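PDB 3BUU: uncharacterized protein TP-0789 domain-containing protein from Nitrosomonas europaea ATCC 19718, which is of unknown function but, as a member of the LolA superfamily, may bind lipid or lipoprotein in the manner of the outer-membrane lipoprotein-sorting proteins. Local coordinates for residues Y130-L135 / L148-Q153; T143-L148 / Y164-R169. One frame throughout, in Å; residues are numbered along the deposited sequence. Where two conformers were deposited one is given.

Interaction 1: residues Y130-L135 / L148-Q153; sequences YYVLEL and LLWVNQ
V151 O accepts a hydrogen bond from Y131 N at 2.8 Å, and the CA-H of Y130 leans on the same oxygen. Three more backbone bonds, V151 N to Y131 O and the reciprocal pair between L133 and L149, complete this antiparallel stretch of a β-hairpin. Y130, V132, E134, L148, W150 and N152 share one face. There V132 lays CG2 over the five-membered ring of the W150 indole, 3.6 Å from its centroid, while CG1, anti to the backbone N (chi1 -174°), covers the six-membered half. The indole in turn presents an edge to the face of the Y130 ring in an offset edge-to-face pair, planes 62° apart. L148 CD2 lies beside E134 CB and CG. On the face of Y131, the ring is crossed by Q153, just past the strand end, its CG 3.5 Å from the ring centroid and almost on the normal. The indole NE1 is held by E123 on strand 115-125, which flanks strand 128-137. Across strand 146-152, K160 of strand 158-164 makes a cation-π contact with W150, and Y159 stacks on Y130. Helix 9-20 covers the face of Y131, L133, L149 and V151, placing I12 against Y131, L133 and V151 and L13 against L149.

Interaction 2: residues T143-L148 / Y164-R169; sequences TYQKVL and YSVSGR
Over one face of the Y164 ring runs the extended side chain of K146: CE stands 3.9 Å from the ring centroid as a CH-π contact, and NZ lies farther out, 4.5 Å from the centroid and 6° off the normal, as a cation-π partner. K146 CG is anti to the backbone N (chi1 167°), which sends the methylene chain out across CB and CG of the tyrosine. The backbones are tied by the bond from Y164 N to K146 O, 2.9 Å. L148 adds CG against Y164 CE2 at 3.8 Å. Further along, one water bridges the two segments, accepting from Q145 N and donating to Y164 O, and Q145 CG packs on V166 CG1. These residues lie where strand 146-152 begins and strand 158-164 ends, its antiparallel neighbour, which then passes into a type I β-turn, S165 to G168. Replacing Y164 by an alanine removes the ring, and the K146 chain is then likely to lose the surface it lies on, with a gap opened beside L148. Around the turn, S165 OG accepts from R169 N at 3.0 Å and shares a hydrogen bond with S167 OG; inside it, G168 N bonds to S165 O. Farther out, E162 holds the Y164 hydroxyl, E134 of strand 128-137 touches K146, and the Y144 hydroxyl is bonded to D105 and K172.

In the fold
Strand 146-152 carries both contacts: its later part pairs with 130-135 in interaction 1, and its start meets 164-169 in interaction 2, with centres about 15 Å apart. L148 belongs to both, lying between E134 on one neighbouring strand and Y164 on the other. The hairpin pairing also runs on into interaction 2, where L135 N probably bonds to V147 O at 2.8 Å, and E134 OE2 packs 3.9 Å from K146 CE. Interaction 1 is largely buried, with helix 9-20 over one face, whereas interaction 2 lies at the surface. Together they span three consecutive antiparallel strands, 128-137, 146-152 and 158-164, of a LolA-like β-structure.

Interaction 1: residues Y130-L135 / L148-Q153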
loop_
_atom_site.group_PDB
_atom_site.type_symbol
_atom_site.label_atom_id
_atom_site.label_comp_id
_atom_site.label_asym_id
_atom_site.label_seq_id
_atom_site.Cartn_x
_atom_site.Cartn_y
_atom_site.Cartn_z
ATOM N N TYR A 130 -11.003 6.970 18.179
ATOM C CA TYR A 130 -9.895 6.833 17.271
ATOM C C TYR A 130 -8.847 7.860 17.576
ATOM O O TYR A 130 -9.168 9.019 17.833
ATOM C CB TYR A 130 -10.360 7.006 15.793
ATOM C CG TYR A 130 -11.371 5.994 15.401
ATOM C CD1 TYR A 130 -10.989 4.731 14.926
ATOM C CD2 TYR A 130 -12.721 6.278 15.534
ATOM C CE1 TYR A 130 -11.964 3.805 14.630
ATOM C CE2 TYR A 130 -13.684 5.356 15.212
ATOM C CZ TYR A 130 -13.303 4.113 14.788
ATOM O OH TYR A 130 -14.272 3.201 14.440
ATOM N N TYR A 131 -7.592 7.456 17.496
ATOM C CA TYR A 131 -6.500 8.394 17.335
ATOM C C TYR A 131 -6.479 8.822 15.876
ATOM O O TYR A 131 -6.466 7.962 15.001
ATOM C CB TYR A 131 -5.160 7.730 17.654
ATOM C CG TYR A 131 -5.030 7.135 19.017
ATOM C CD1 TYR A 131 -5.064 7.913 20.151
ATOM C CD2 TYR A 131 -4.794 5.772 19.175
ATOM C CE1 TYR A 131 -4.851 7.342 21.433
ATOM C CE2 TYR A 131 -4.598 5.200 20.424
ATOM C CZ TYR A 131 -4.634 5.980 21.564
ATOM O OH TYR A 131 -4.416 5.424 22.805
ATOM N N VAL A 132 -6.363 10.120 15.597
ATOM C CA VAL A 132 -6.150 10.605 14.228
ATOM C C VAL A 132 -4.721 11.072 14.145
ATOM O O VAL A 132 -4.375 12.112 14.752
ATOM C CB VAL A 132 -7.156 11.705 13.792
ATOM C CG1 VAL A 132 -6.937 12.030 12.311
ATOM C CG2 VAL A 132 -8.574 11.248 14.033
ATOM N N LEU A 133 -3.884 10.292 13.471
ATOM C CA LEU A 133 -2.491 10.652 13.334
ATOM C C LEU A 133 -2.275 11.439 12.059
ATOM O O LEU A 133 -2.759 11.051 11.002
ATOM C CB LEU A 133 -1.591 9.404 13.247
ATOM C CG LEU A 133 -1.643 8.472 14.466
ATOM C CD1 LEU A 133 -0.671 7.270 14.274
ATOM C CD2 LEU A 133 -1.298 9.201 15.737
ATOM N N GLU A 134 -1.511 12.513 12.147
ATOM C CA GLU A 134 -1.029 13.211 10.969
ATOM C C GLU A 134 0.356 12.650 10.641
ATOM O O GLU A 134 1.277 12.729 11.477
ATOM C CB GLU A 134 -0.950 14.713 11.240
ATOM C CG GLU A 134 -0.426 15.435 10.014
ATOM C CD GLU A 134 -0.801 16.892 9.954
ATOM O OE1 GLU A 134 -1.557 17.369 10.815
ATOM O OE2 GLU A 134 -0.352 17.571 9.011
ATOM N N LEU A 135 0.479 12.083 9.441
ATOM C CA LEU A 135 1.724 11.467 8.973
ATOM C C LEU A 135 2.304 12.392 7.942
ATOM O O LEU A 135 1.733 12.593 6.861
ATOM C CB LEU A 135 1.394 10.119 8.336
ATOM C CG LEU A 135 0.683 9.111 9.220
ATOM C CD1 LEU A 135 0.589 7.759 8.535
ATOM C CD2 LEU A 135 1.241 8.965 10.581
ATOM N N LEU A 148 -3.635 11.379 6.830
ATOM C CA LEU A 148 -4.268 11.317 8.142
ATOM C C LEU A 148 -4.769 9.898 8.298
ATOM O O LEU A 148 -5.492 9.398 7.449
ATOM C CB LEU A 148 -5.441 12.312 8.251
ATOM C CG LEU A 148 -5.092 13.787 8.094
ATOM C CD1 LEU A 148 -6.340 14.613 8.386
ATOM C CD2 LEU A 148 -3.904 14.200 8.920
ATOM N N LEU A 149 -4.363 9.247 9.383
ATOM C CA LEU A 149 -4.682 7.851 9.636
ATOM C C LEU A 149 -5.474 7.732 10.936
ATOM O O LEU A 149 -5.008 8.183 11.984
ATOM C CB LEU A 149 -3.382 7.025 9.732
ATOM C CG LEU A 149 -3.589 5.525 10.007
ATOM C CD1 LEU A 149 -4.256 4.810 8.854
ATOM C CD2 LEU A 149 -2.270 4.888 10.370
ATOM N N TRP A 150 -6.660 7.134 10.856
ATOM C CA TRP A 150 -7.474 6.834 12.019
ATOM C C TRP A 150 -7.101 5.451 12.536
ATOM O O TRP A 150 -7.166 4.470 11.776
ATOM C CB TRP A 150 -8.955 6.841 11.641
ATOM C CG TRP A 150 -9.627 8.174 11.561
ATOM C CD1 TRP A 150 -10.621 8.596 12.379
ATOM C CD2 TRP A 150 -9.417 9.227 10.603
ATOM N NE1 TRP A 150 -11.015 9.866 12.026
ATOM C CE2 TRP A 150 -10.272 10.281 10.958
ATOM C CE3 TRP A 150 -8.570 9.387 9.500
ATOM C CZ2 TRP A 150 -10.347 11.470 10.258
ATOM C CZ3 TRP A 150 -8.617 10.604 8.773
ATOM C CH2 TRP A 150 -9.520 11.623 9.177
ATOM N N VAL A 151 -6.760 5.366 13.814
ATOM C CA VAL A 151 -6.353 4.137 14.461
ATOM C C VAL A 151 -7.278 3.942 15.660
ATOM O O VAL A 151 -7.399 4.825 16.521
ATOM C CB VAL A 151 -4.873 4.201 14.886
ATOM C CG1 VAL A 151 -4.502 2.905 15.610
ATOM C CG2 VAL A 151 -3.968 4.394 13.693
ATOM N N ASN A 152 -7.940 2.791 15.710
ATOM C CA ASN A 152 -8.852 2.516 16.832
ATOM C C ASN A 152 -8.092 2.506 18.146
ATOM O O ASN A 152 -7.075 1.824 18.285
ATOM C CB ASN A 152 -9.473 1.149 16.575
ATOM C CG ASN A 152 -10.710 0.907 17.382
ATOM O OD1 ASN A 152 -10.723 1.147 18.556
ATOM N ND2 ASN A 152 -11.725 0.383 16.767
ATOM N N GLN A 153 -8.576 3.252 19.137
ATOM C CA GLN A 153 -7.873 3.320 20.418
ATOM C C GLN A 153 -7.954 2.008 21.163
ATOM O O GLN A 153 -7.121 1.730 22.014
ATOM C CB GLN A 153 -8.453 4.399 21.299
ATOM C CG GLN A 153 -8.241 5.811 20.747
ATOM C CD GLN A 153 -8.674 6.883 21.713
ATOM O OE1 GLN A 153 -9.080 6.597 22.839
ATOM N NE2 GLN A 153 -8.666 8.111 21.260
#

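Interaction 2: residues T143-L148 / Y164-R169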
loop_
_atom_site.group_PDB
_atom_site.type_symbol
_atom_site.label_atom_id
_atom_site.label_comp_id
_atom_site.label_asym_id
_atom_site.label_seq_id
_atom_site.Cartn_x
_atom_site.Cartn_y
_atom_site.Cartn_z
ATOM N N THR A 143 5.491 8.023 -0.795
ATOM C CA THR A 143 4.301 7.926 -1.608
ATOM C C THR A 143 3.429 9.183 -1.539
ATOM O O THR A 143 2.867 9.598 -2.559
ATOM C CB THR A 143 3.525 6.644 -1.292
ATOM O OG1 THR A 143 4.423 5.531 -1.290
ATOM C CG2 THR A 143 2.407 6.356 -2.294
ATOM N N TYR A 144 3.290 9.748 -0.327
ATOM C CA TYR A 144 2.462 10.935 -0.090
ATOM C C TYR A 144 3.164 11.945 0.730
ATOM O O TYR A 144 3.999 11.579 1.572
ATOM C CB TYR A 144 1.148 10.571 0.666
ATOM C CG TYR A 144 0.418 9.470 0.001
ATOM C CD1 TYR A 144 -0.384 9.717 -1.109
ATOM C CD2 TYR A 144 0.555 8.153 0.456
ATOM C CE1 TYR A 144 -1.040 8.667 -1.766
ATOM C CE2 TYR A 144 -0.096 7.093 -0.192
ATOM C CZ TYR A 144 -0.889 7.378 -1.305
ATOM O OH TYR A 144 -1.535 6.379 -1.990
ATOM N N GLN A 145 2.777 13.208 0.567
ATOM C CA GLN A 145 3.320 14.213 1.452
ATOM C C GLN A 145 2.636 14.250 2.809
ATOM O O GLN A 145 3.250 14.636 3.808
ATOM C CB GLN A 145 3.414 15.550 0.748
ATOM C CG GLN A 145 4.482 15.462 -0.381
ATOM C CD GLN A 145 5.839 14.907 0.095
ATOM O OE1 GLN A 145 6.180 13.716 -0.131
ATOM N NE2 GLN A 145 6.591 15.746 0.792
ATOM N N LYS A 146 1.367 13.899 2.859
ATOM C CA LYS A 146 0.612 13.924 4.087
ATOM C C LYS A 146 -0.470 12.869 4.036
ATOM O O LYS A 146 -1.177 12.750 3.036
ATOM C CB LYS A 146 -0.021 15.337 4.301
ATOM C CG LYS A 146 -1.068 15.425 5.367
ATOM C CD LYS A 146 -1.687 16.849 5.369
ATOM C CE LYS A 146 -2.948 16.904 6.164
ATOM N NZ LYS A 146 -3.394 18.324 6.264
ATOM N N VAL A 147 -0.612 12.131 5.141
ATOM C CA VAL A 147 -1.699 11.164 5.313
ATOM C C VAL A 147 -2.314 11.432 6.690
ATOM O O VAL A 147 -1.560 11.631 7.652
ATOM C CB VAL A 147 -1.162 9.710 5.242
ATOM C CG1 VAL A 147 -2.307 8.692 5.383
ATOM C CG2 VAL A 147 -0.457 9.482 3.909
ATOM N N LEU A 148 -3.635 11.379 6.830
ATOM C CA LEU A 148 -4.268 11.317 8.142
ATOM C C LEU A 148 -4.769 9.898 8.298
ATOM O O LEU A 148 -5.492 9.398 7.449
ATOM C CB LEU A 148 -5.441 12.312 8.251
ATOM C CG LEU A 148 -5.092 13.787 8.094
ATOM C CD1 LEU A 148 -6.340 14.613 8.386
ATOM C CD2 LEU A 148 -3.904 14.200 8.920
ATOM N N TYR A 164 -3.317 13.204 1.061
ATOM C CA TYR A 164 -3.261 14.600 0.617
ATOM C C TYR A 164 -2.144 14.809 -0.370
ATOM O O TYR A 164 -1.110 14.086 -0.360
ATOM C CB TYR A 164 -3.050 15.494 1.841
ATOM C CG TYR A 164 -4.292 15.542 2.679
ATOM C CD1 TYR A 164 -5.242 16.570 2.524
ATOM C CD2 TYR A 164 -4.546 14.557 3.635
ATOM C CE1 TYR A 164 -6.408 16.614 3.278
ATOM C CE2 TYR A 164 -5.739 14.569 4.388
ATOM C CZ TYR A 164 -6.658 15.614 4.205
ATOM O OH TYR A 164 -7.856 15.719 4.875
ATOM N N SER A 165 -2.357 15.816 -1.221
ATOM C CA SER A 165 -1.381 16.175 -2.245
ATOM C C SER A 165 -0.219 16.917 -1.679
ATOM O O SER A 165 -0.228 17.301 -0.508
ATOM C CB SER A 165 -2.060 17.052 -3.247
ATOM O OG SER A 165 -2.192 18.386 -2.761
ATOM N N VAL A 166 0.761 17.181 -2.545
ATOM C CA VAL A 166 1.959 17.913 -2.142
ATOM C C VAL A 166 1.638 19.341 -1.681
ATOM O O VAL A 166 2.477 19.981 -1.036
ATOM C CB VAL A 166 3.029 17.973 -3.281
ATOM C CG1 VAL A 166 3.455 16.568 -3.725
ATOM C CG2 VAL A 166 2.500 18.763 -4.481
ATOM N N SER A 167 0.444 19.829 -2.046
ATOM C CA SER A 167 -0.058 21.140 -1.640
ATOM C C SER A 167 -1.216 21.094 -0.634
ATOM O O SER A 167 -1.892 22.105 -0.405
ATOM C CB SER A 167 -0.515 21.931 -2.878
ATOM O OG SER A 167 -1.686 21.336 -3.399
ATOM N N GLY A 168 -1.489 19.923 -0.065
ATOM C CA GLY A 168 -2.517 19.836 0.967
ATOM C C GLY A 168 -3.972 19.637 0.534
ATOM O O GLY A 168 -4.879 19.811 1.330
ATOM N N ARG A 169 -4.212 19.281 -0.731
ATOM C CA ARG A 169 -5.567 18.956 -1.233
ATOM C C ARG A 169 -5.860 17.497 -0.940
ATOM O O ARG A 169 -5.009 16.655 -1.184
ATOM C CB ARG A 169 -5.679 19.158 -2.767
ATOM C CG ARG A 169 -6.086 20.566 -3.252
ATOM C CD ARG A 169 -5.108 21.606 -2.776
ATOM N NE ARG A 169 -5.333 22.926 -3.368
ATOM C CZ ARG A 169 -4.482 23.946 -3.271
ATOM N NH1 ARG A 169 -3.333 23.823 -2.620
ATOM N NH2 ARG A 169 -4.773 25.091 -3.826
HETATM O O HOH W 1 1.305 13.887 -1.635
#